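PDB 6Y04: carbonic anhydrase from Trichomonas vaginalis, which probably catalyses the reversible hydration of carbon dioxide to hydrogencarbonate, as a zinc-dependent beta-class carbonic anhydrase. Local coordinates for residues T22-A27 / V52-A57; T58-A63 / V76-V81; R149-N154 / I161-L166. One frame throughout, in Å; residues are numbered along the deposited sequence.

Contacts 2 and 3 pack helices against the same sheet of a beta-class carbonic anhydrase, while contact 1 joins two loops; the three follow one another along the chain without interleaving. Contact 1 lies near the periphery, beside the second subunit; its second segment runs straight into strand 57-61, which supplies contact 2. The centres of contacts 1 and 2 are about 16 Å apart. Contact 3 is about 13 Å from contact 2, centre to centre, and touches it: L79 CD1 lies 4.1 Å from V151 CG1. Contact 2 comes closest to the annotated metal site, with the side chain of I60 about 13 Å from the zinc ion; contacts 1 and 3 lie away from it.

Contact 1. Residues T22-A27 / V52-A57; sequences TKLNKA and VKRGEA
L24 turns its CG anti to the carbonyl carbon (chi1 -66°), while R54 sends CG anti to its own backbone N (chi1 -172°) and stays extended as far as NE; together these torsions bring one methyl of the leucine onto the arginine. CD1 of L24 is the atom that does the touching. It sits 3.6 Å from R54 NE and rests over one face of the guanidinium, 3.5 Å above the plane and displaced toward the rim; the same methyl also touches R54 CD. CD1 also comes within 4.3 Å of G55 CA. G55 is part of a type II turn from K53 to E56, closed by the bond from E56 N to K53 O. Its phi of 86° suits glycine. E56 folds back so that OE1 takes the N-H of K53 at 2.8 Å, approached from above the carboxylate plane, and the same oxygen is paired with R30 in a salt bridge. In the other loop N25 OD1 accepts from A27 N at 2.8 Å, an Asx turn. No hydrogen bond crosses between the two segments. The polar end of R54 is directed to the second subunit, where NE donates to the carbonyl O of R41 and the side chain makes a cation-pi contact with F45. This contact thus joins the loop between helix 3-17 and strand 32-36 to the loop leading from helix 46-49 into strand 57-61, at the dimer interface.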
loop_
_atom_site.group_PDB
_atom_site.type_symbol
_atom_site.label_atom_id
_atom_site.label_comp_id
_atom_site.label_asym_id
_atom_site.label_seq_id
_atom_site.Cartn_x
_atom_site.Cartn_y
_atom_site.Cartn_z
ATOM N N THR A 22 9.464 -4.309 22.581
ATOM C CA THR A 22 10.668 -3.536 22.310
ATOM C C THR A 22 10.417 -2.578 21.146
ATOM O O THR A 22 9.928 -2.992 20.105
ATOM C CB THR A 22 11.856 -4.453 21.992
ATOM O OG1 THR A 22 12.061 -5.334 23.093
ATOM C CG2 THR A 22 13.135 -3.696 21.704
ATOM N N LYS A 23 10.762 -1.302 21.336
ATOM C CA LYS A 23 10.689 -0.284 20.298
ATOM C C LYS A 23 11.678 -0.626 19.188
ATOM O O LYS A 23 12.841 -0.924 19.451
ATOM C CB LYS A 23 11.073 1.083 20.871
ATOM C CG LYS A 23 10.071 1.733 21.818
ATOM C CD LYS A 23 10.401 3.189 22.109
ATOM C CE LYS A 23 11.138 3.872 20.969
ATOM N NZ LYS A 23 10.742 5.292 20.813
ATOM N N LEU A 24 11.213 -0.566 17.935
ATOM C CA LEU A 24 12.076 -0.838 16.793
ATOM C C LEU A 24 12.490 0.473 16.137
ATOM O O LEU A 24 11.866 1.510 16.354
ATOM C CB LEU A 24 11.326 -1.730 15.796
ATOM C CG LEU A 24 11.000 -3.140 16.288
ATOM C CD1 LEU A 24 10.251 -3.917 15.218
ATOM C CD2 LEU A 24 12.268 -3.880 16.713
ATOM N N ASN A 25 13.556 0.410 15.335
ATOM C CA ASN A 25 13.965 1.563 14.551
ATOM C C ASN A 25 12.870 1.876 13.539
ATOM O O ASN A 25 12.247 0.963 13.005
ATOM C CB ASN A 25 15.273 1.310 13.812
ATOM C CG ASN A 25 15.972 2.580 13.374
ATOM O OD1 ASN A 25 15.397 3.425 12.685
ATOM N ND2 ASN A 25 17.230 2.711 13.760
ATOM N N LYS A 26 12.670 3.174 13.278
ATOM C CA LYS A 26 11.656 3.639 12.348
ATOM C C LYS A 26 12.098 3.401 10.904
ATOM O O LYS A 26 11.255 3.381 10.008
ATOM C CB LYS A 26 11.303 5.104 12.620
ATOM C CG LYS A 26 12.424 6.106 12.377
ATOM C CD LYS A 26 12.245 7.446 13.073
ATOM C CE LYS A 26 13.567 8.115 13.409
ATOM N NZ LYS A 26 14.180 8.781 12.233
ATOM N N ALA A 27 13.411 3.233 10.690
ATOM C CA ALA A 27 13.973 2.972 9.369
ATOM C C ALA A 27 14.081 1.464 9.130
ATOM O O ALA A 27 14.418 0.714 10.043
ATOM C CB ALA A 27 15.313 3.658 9.213
ATOM N N VAL A 52 10.785 -11.654 5.058
ATOM C CA VAL A 52 10.920 -10.288 5.515
ATOM C C VAL A 52 10.192 -10.190 6.847
ATOM O O VAL A 52 9.044 -10.620 6.959
ATOM C CB VAL A 52 10.396 -9.298 4.459
ATOM C CG1 VAL A 52 9.950 -7.977 5.064
ATOM C CG2 VAL A 52 11.418 -9.084 3.358
ATOM N N LYS A 53 10.901 -9.647 7.844
ATOM C CA LYS A 53 10.395 -9.548 9.202
ATOM C C LYS A 53 10.035 -8.100 9.510
ATOM O O LYS A 53 10.469 -7.182 8.812
ATOM C CB LYS A 53 11.447 -10.049 10.195
ATOM C CG LYS A 53 11.775 -11.533 10.093
ATOM C CD LYS A 53 12.876 -11.969 11.028
ATOM C CE LYS A 53 13.061 -13.469 11.049
ATOM N NZ LYS A 53 14.436 -13.836 11.457
ATOM N N ARG A 54 9.244 -7.915 10.572
ATOM C CA ARG A 54 8.898 -6.595 11.078
ATOM C C ARG A 54 10.178 -5.771 11.244
ATOM O O ARG A 54 11.180 -6.286 11.735
ATOM C CB ARG A 54 8.171 -6.744 12.421
ATOM C CG ARG A 54 7.596 -5.442 12.954
ATOM C CD ARG A 54 7.104 -5.511 14.382
ATOM N NE ARG A 54 6.674 -4.172 14.763
ATOM C CZ ARG A 54 6.587 -3.716 16.010
ATOM N NH1 ARG A 54 6.896 -4.502 17.029
ATOM N NH2 ARG A 54 6.187 -2.476 16.228
ATOM N N GLY A 55 10.143 -4.506 10.807
ATOM C CA GLY A 55 11.243 -3.587 11.056
ATOM C C GLY A 55 12.367 -3.662 10.021
ATOM O O GLY A 55 13.332 -2.912 10.110
ATOM N N GLU A 56 12.209 -4.523 9.007
ATOM C CA GLU A 56 13.272 -4.792 8.043
ATOM C C GLU A 56 13.053 -4.046 6.725
ATOM O O GLU A 56 14.016 -3.693 6.058
ATOM C CB GLU A 56 13.396 -6.291 7.769
ATOM C CG GLU A 56 13.862 -7.107 8.957
ATOM C CD GLU A 56 14.213 -8.540 8.595
ATOM O OE1 GLU A 56 13.622 -9.093 7.624
ATOM O OE2 GLU A 56 15.091 -9.103 9.269
ATOM N N ALA A 57 11.792 -3.827 6.336
ATOM C CA ALA A 57 11.463 -3.237 5.046
ATOM C C ALA A 57 10.279 -2.285 5.186
ATOM O O ALA A 57 9.481 -2.415 6.104
ATOM C CB ALA A 57 11.137 -4.324 4.051
#

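Contact 2. Residues T58-A63 / V76-V81; sequences TVIKAA and VVSLLV
I60 meets S78 and L79 where strand 57-61 packs against helix 74-85, the first two elements of a beta-alpha-beta crossover: the helix leads on to the parallel strand 90-96, and the connection skips over strand 32-36, which lies between the two in the sheet. From CB, which points toward the helix, the isoleucine divides into two branches. CG2 is the more distant one, 4.1 Å from S78 CB. CG1, set anti to the carbonyl carbon by a chi1 of -60°, approaches S78 CB to 3.7 Å. At the end of that branch CD1 does double duty: it too lies against the serine CB, and it reaches CD2 of L79 at 3.6 Å, the two side chains crossing obliquely. The serine therefore offers its methylene to the strand, and its hydroxyl is engaged elsewhere. OG is hydrogen-bonded to the carbonyl O of D74, one turn earlier in the helix, and to A63 N of the second subunit, so a serine facing the strand also takes part in the dimer interface. The contact is otherwise apolar and buried, with no hydrogen bond between the segments. Neighbouring strand 32-36 extends the same surface, because V35 touches both I60 and L79, while I75 of the helix also lies on I60. The end of L79 reaches toward the strand; besides CD2, its CG stands 4.2 Å from I60 CD1.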
loop_
_atom_site.group_PDB
_atom_site.type_symbol
_atom_site.label_atom_id
_atom_site.label_comp_id
_atom_site.label_asym_id
_atom_site.label_seq_id
_atom_site.Cartn_x
_atom_site.Cartn_y
_atom_site.Cartn_z
ATOM N N THR A 58 10.161 -1.338 4.253
ATOM C CA THR A 58 8.884 -0.679 4.025
ATOM C C THR A 58 8.094 -1.529 3.035
ATOM O O THR A 58 8.675 -2.133 2.129
ATOM C CB THR A 58 9.060 0.765 3.530
ATOM O OG1 THR A 58 9.911 0.741 2.386
ATOM C CG2 THR A 58 9.637 1.685 4.582
ATOM N N VAL A 59 6.770 -1.571 3.233
ATOM C CA VAL A 59 5.873 -2.303 2.358
ATOM C C VAL A 59 4.802 -1.342 1.851
ATOM O O VAL A 59 4.117 -0.701 2.643
ATOM C CB VAL A 59 5.261 -3.536 3.060
ATOM C CG1 VAL A 59 4.308 -4.297 2.143
ATOM C CG2 VAL A 59 6.334 -4.465 3.621
ATOM N N ILE A 60 4.685 -1.255 0.520
ATOM C CA ILE A 60 3.778 -0.356 -0.178
ATOM C C ILE A 60 2.808 -1.253 -0.937
ATOM O O ILE A 60 3.255 -2.166 -1.619
ATOM C CB ILE A 60 4.599 0.545 -1.130
ATOM C CG1 ILE A 60 5.633 1.373 -0.360
ATOM C CG2 ILE A 60 3.706 1.416 -2.006
ATOM C CD1 ILE A 60 6.941 1.597 -1.087
ATOM N N LYS A 61 1.498 -1.031 -0.784
ATOM C CA LYS A 61 0.516 -1.896 -1.420
ATOM C C LYS A 61 -0.595 -1.089 -2.087
ATOM O O LYS A 61 -1.200 -0.218 -1.470
ATOM C CB LYS A 61 -0.165 -2.821 -0.409
ATOM C CG LYS A 61 0.710 -3.824 0.330
ATOM C CD LYS A 61 -0.171 -4.846 1.004
ATOM C CE LYS A 61 0.542 -5.731 1.994
ATOM N NZ LYS A 61 -0.438 -6.617 2.662
ATOM N N ALA A 62 -0.901 -1.452 -3.337
ATOM C CA ALA A 62 -2.040 -0.939 -4.075
ATOM C C ALA A 62 -2.578 -2.048 -4.970
ATOM O O ALA A 62 -1.852 -2.983 -5.295
ATOM C CB ALA A 62 -1.631 0.267 -4.894
ATOM N N ALA A 63 -3.837 -1.910 -5.397
ATOM C CA ALA A 63 -4.447 -2.851 -6.323
ATOM C C ALA A 63 -3.586 -2.979 -7.576
ATOM O O ALA A 63 -3.503 -2.047 -8.367
ATOM C CB ALA A 63 -5.849 -2.399 -6.657
ATOM N N VAL A 76 4.964 5.976 -5.993
ATOM C CA VAL A 76 6.228 6.623 -6.303
ATOM C C VAL A 76 6.709 7.444 -5.105
ATOM O O VAL A 76 7.854 7.312 -4.693
ATOM C CB VAL A 76 6.142 7.436 -7.608
ATOM C CG1 VAL A 76 7.247 8.473 -7.697
ATOM C CG2 VAL A 76 6.180 6.520 -8.825
ATOM N N VAL A 77 5.823 8.263 -4.528
ATOM C CA VAL A 77 6.170 9.111 -3.394
ATOM C C VAL A 77 6.676 8.250 -2.234
ATOM O O VAL A 77 7.647 8.610 -1.568
ATOM C CB VAL A 77 4.981 10.005 -2.976
ATOM C CG1 VAL A 77 5.187 10.686 -1.625
ATOM C CG2 VAL A 77 4.657 11.027 -4.050
ATOM N N SER A 78 6.003 7.114 -2.001
ATOM C CA SER A 78 6.393 6.150 -0.983
ATOM C C SER A 78 7.829 5.683 -1.200
ATOM O O SER A 78 8.579 5.531 -0.241
ATOM C CB SER A 78 5.440 4.983 -0.951
ATOM O OG SER A 78 4.139 5.407 -0.566
ATOM N N LEU A 79 8.205 5.481 -2.466
ATOM C CA LEU A 79 9.553 5.047 -2.800
ATOM C C LEU A 79 10.572 6.163 -2.558
ATOM O O LEU A 79 11.680 5.889 -2.099
ATOM C CB LEU A 79 9.579 4.540 -4.247
ATOM C CG LEU A 79 8.808 3.235 -4.462
ATOM C CD1 LEU A 79 8.681 2.894 -5.935
ATOM C CD2 LEU A 79 9.438 2.090 -3.679
ATOM N N LEU A 80 10.182 7.415 -2.846
ATOM C CA LEU A 80 11.067 8.555 -2.642
ATOM C C LEU A 80 11.353 8.725 -1.151
ATOM O O LEU A 80 12.500 8.938 -0.755
ATOM C CB LEU A 80 10.450 9.830 -3.234
ATOM C CG LEU A 80 10.217 9.815 -4.744
ATOM C CD1 LEU A 80 9.422 11.038 -5.201
ATOM C CD2 LEU A 80 11.531 9.720 -5.504
ATOM N N VAL A 81 10.299 8.615 -0.339
ATOM C CA VAL A 81 10.430 8.712 1.104
ATOM C C VAL A 81 11.306 7.565 1.605
ATOM O O VAL A 81 12.187 7.774 2.438
ATOM C CB VAL A 81 9.054 8.734 1.798
ATOM C CG1 VAL A 81 9.188 8.710 3.312
ATOM C CG2 VAL A 81 8.231 9.940 1.361
#

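Contact 3. Residues R149-N154 / I161-L166; sequences RCVREN and IPIHGL
R152 and I161 make the one hydrogen bond between these segments: NH2 donates to the carbonyl O of I161 at 2.6 Å. The bond is bent, with an N-H...O angle of 137°, and the donor approaches from above the carbonyl plane, while the oxygen is itself tilted out of the guanidinium plane. R152 gets there by bending at chi2 (35°) and chi3 (81°), which curls the chain back toward the strand. A second bond, from NH1 to the carbonyl O of P158, ties the same guanidinium to the connecting loop and restricts its rotation.

The packing contacts belong to I163. Its CD1 lies over the centre of one guanidinium face, 3.5 Å above the plane, and also packs against the helix backbone, 3.5 Å from R152 N. Helix 140-152 and strand 163-168 are consecutive elements of the beta-carbonic anhydrase fold, joined by a short loop, and I163, the first residue of the strand, points its CB toward the helix. The same CD1 makes an apolar contact with V151 CG1 at 3.7 Å. V151 also packs on I93 of strand 90-96, the neighbour of strand 163-168 in the sheet, and I163 lies on I93 as well.

R149, in the last turn of the helix, pairs with E153 just beyond it in a salt bridge whose NH1 to OE1 hydrogen bond is weak at 3.4 Å.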
loop_
_atom_site.group_PDB
_atom_site.type_symbol
_atom_site.label_atom_id
_atom_site.label_comp_id
_atom_site.label_asym_id
_atom_site.label_seq_id
_atom_site.Cartn_x
_atom_site.Cartn_y
_atom_site.Cartn_z
ATOM N N ARG A 149 10.216 -0.934 -15.105
ATOM C CA ARG A 149 10.738 0.007 -16.086
ATOM C C ARG A 149 10.398 1.439 -15.675
ATOM O O ARG A 149 11.254 2.313 -15.745
ATOM C CB ARG A 149 10.242 -0.325 -17.496
ATOM C CG ARG A 149 11.019 0.380 -18.596
ATOM C CD ARG A 149 10.288 0.430 -19.929
ATOM N NE ARG A 149 8.839 0.423 -19.749
ATOM C CZ ARG A 149 8.017 1.447 -19.982
ATOM N NH1 ARG A 149 8.478 2.593 -20.462
ATOM N NH2 ARG A 149 6.721 1.307 -19.764
ATOM N N CYS A 150 9.154 1.665 -15.235
ATOM C CA CYS A 150 8.678 3.013 -14.947
ATOM C C CYS A 150 9.356 3.593 -13.707
ATOM O O CYS A 150 9.566 4.800 -13.632
ATOM C CB CYS A 150 7.158 3.081 -14.821
ATOM S SG CYS A 150 6.313 2.979 -16.425
ATOM N N VAL A 151 9.690 2.739 -12.738
ATOM C CA VAL A 151 10.436 3.191 -11.577
ATOM C C VAL A 151 11.856 3.551 -12.015
ATOM O O VAL A 151 12.376 4.599 -11.637
ATOM C CB VAL A 151 10.406 2.165 -10.427
ATOM C CG1 VAL A 151 11.185 2.653 -9.212
ATOM C CG2 VAL A 151 8.982 1.821 -10.026
ATOM N N ARG A 152 12.456 2.689 -12.848
ATOM C CA ARG A 152 13.810 2.889 -13.350
ATOM C C ARG A 152 13.933 4.240 -14.056
ATOM O O ARG A 152 14.849 5.007 -13.770
ATOM C CB ARG A 152 14.233 1.702 -14.225
ATOM C CG ARG A 152 15.611 1.822 -14.864
ATOM C CD ARG A 152 16.635 2.533 -13.992
ATOM N NE ARG A 152 17.251 1.706 -12.959
ATOM C CZ ARG A 152 17.510 2.102 -11.716
ATOM N NH1 ARG A 152 17.177 3.315 -11.305
ATOM N NH2 ARG A 152 18.085 1.266 -10.878
ATOM N N GLU A 153 12.992 4.531 -14.962
ATOM C CA GLU A 153 13.063 5.701 -15.827
ATOM C C GLU A 153 12.537 6.941 -15.113
ATOM O O GLU A 153 12.462 8.007 -15.718
ATOM C CB GLU A 153 12.335 5.439 -17.147
ATOM C CG GLU A 153 13.202 4.686 -18.142
ATOM C CD GLU A 153 12.483 3.892 -19.225
ATOM O OE1 GLU A 153 11.338 4.258 -19.581
ATOM O OE2 GLU A 153 13.074 2.903 -19.709
ATOM N N ASN A 154 12.170 6.789 -13.833
ATOM C CA ASN A 154 11.722 7.922 -13.039
ATOM C C ASN A 154 12.931 8.801 -12.729
ATOM O O ASN A 154 13.910 8.332 -12.149
ATOM C CB ASN A 154 10.947 7.501 -11.785
ATOM C CG ASN A 154 10.215 8.652 -11.122
ATOM O OD1 ASN A 154 10.826 9.645 -10.746
ATOM N ND2 ASN A 154 8.908 8.533 -10.960
ATOM N N ILE A 161 20.122 2.710 -7.311
ATOM C CA ILE A 161 19.163 1.957 -6.515
ATOM C C ILE A 161 18.605 0.830 -7.386
ATOM O O ILE A 161 17.802 1.079 -8.285
ATOM C CB ILE A 161 18.035 2.871 -5.972
ATOM C CG1 ILE A 161 18.552 4.007 -5.079
ATOM C CG2 ILE A 161 16.920 2.063 -5.313
ATOM C CD1 ILE A 161 19.023 3.597 -3.704
ATOM N N PRO A 162 19.025 -0.439 -7.183
ATOM C CA PRO A 162 18.450 -1.560 -7.928
ATOM C C PRO A 162 16.933 -1.702 -7.779
ATOM O O PRO A 162 16.384 -1.511 -6.694
ATOM C CB PRO A 162 19.166 -2.797 -7.363
ATOM C CG PRO A 162 19.819 -2.331 -6.079
ATOM C CD PRO A 162 20.094 -0.859 -6.266
ATOM N N ILE A 163 16.272 -2.023 -8.900
ATOM C CA ILE A 163 14.847 -2.312 -8.916
ATOM C C ILE A 163 14.619 -3.717 -9.467
ATOM O O ILE A 163 14.870 -3.974 -10.649
ATOM C CB ILE A 163 14.071 -1.252 -9.716
ATOM C CG1 ILE A 163 14.408 0.156 -9.223
ATOM C CG2 ILE A 163 12.578 -1.532 -9.638
ATOM C CD1 ILE A 163 14.355 1.188 -10.302
ATOM N N HIS A 164 14.119 -4.599 -8.586
ATOM C CA HIS A 164 13.877 -5.998 -8.903
ATOM C C HIS A 164 12.392 -6.239 -9.156
ATOM O O HIS A 164 11.537 -5.497 -8.684
ATOM C CB HIS A 164 14.376 -6.918 -7.777
ATOM C CG HIS A 164 15.682 -6.513 -7.192
ATOM N ND1 HIS A 164 16.877 -6.866 -7.760
ATOM C CD2 HIS A 164 15.982 -5.790 -6.093
ATOM C CE1 HIS A 164 17.866 -6.375 -7.038
ATOM N NE2 HIS A 164 17.342 -5.705 -6.010
ATOM N N GLY A 165 12.111 -7.314 -9.892
ATOM C CA GLY A 165 10.751 -7.735 -10.160
ATOM C C GLY A 165 10.542 -9.178 -9.727
ATOM O O GLY A 165 11.315 -10.049 -10.107
ATOM N N LEU A 166 9.504 -9.394 -8.914
ATOM C CA LEU A 166 9.179 -10.715 -8.405
ATOM C C LEU A 166 7.720 -11.030 -8.711
ATOM O O LEU A 166 6.890 -10.132 -8.859
ATOM C CB LEU A 166 9.423 -10.758 -6.895
ATOM C CG LEU A 166 10.830 -10.380 -6.432
ATOM C CD1 LEU A 166 10.933 -10.455 -4.918
ATOM C CD2 LEU A 166 11.888 -11.264 -7.075
#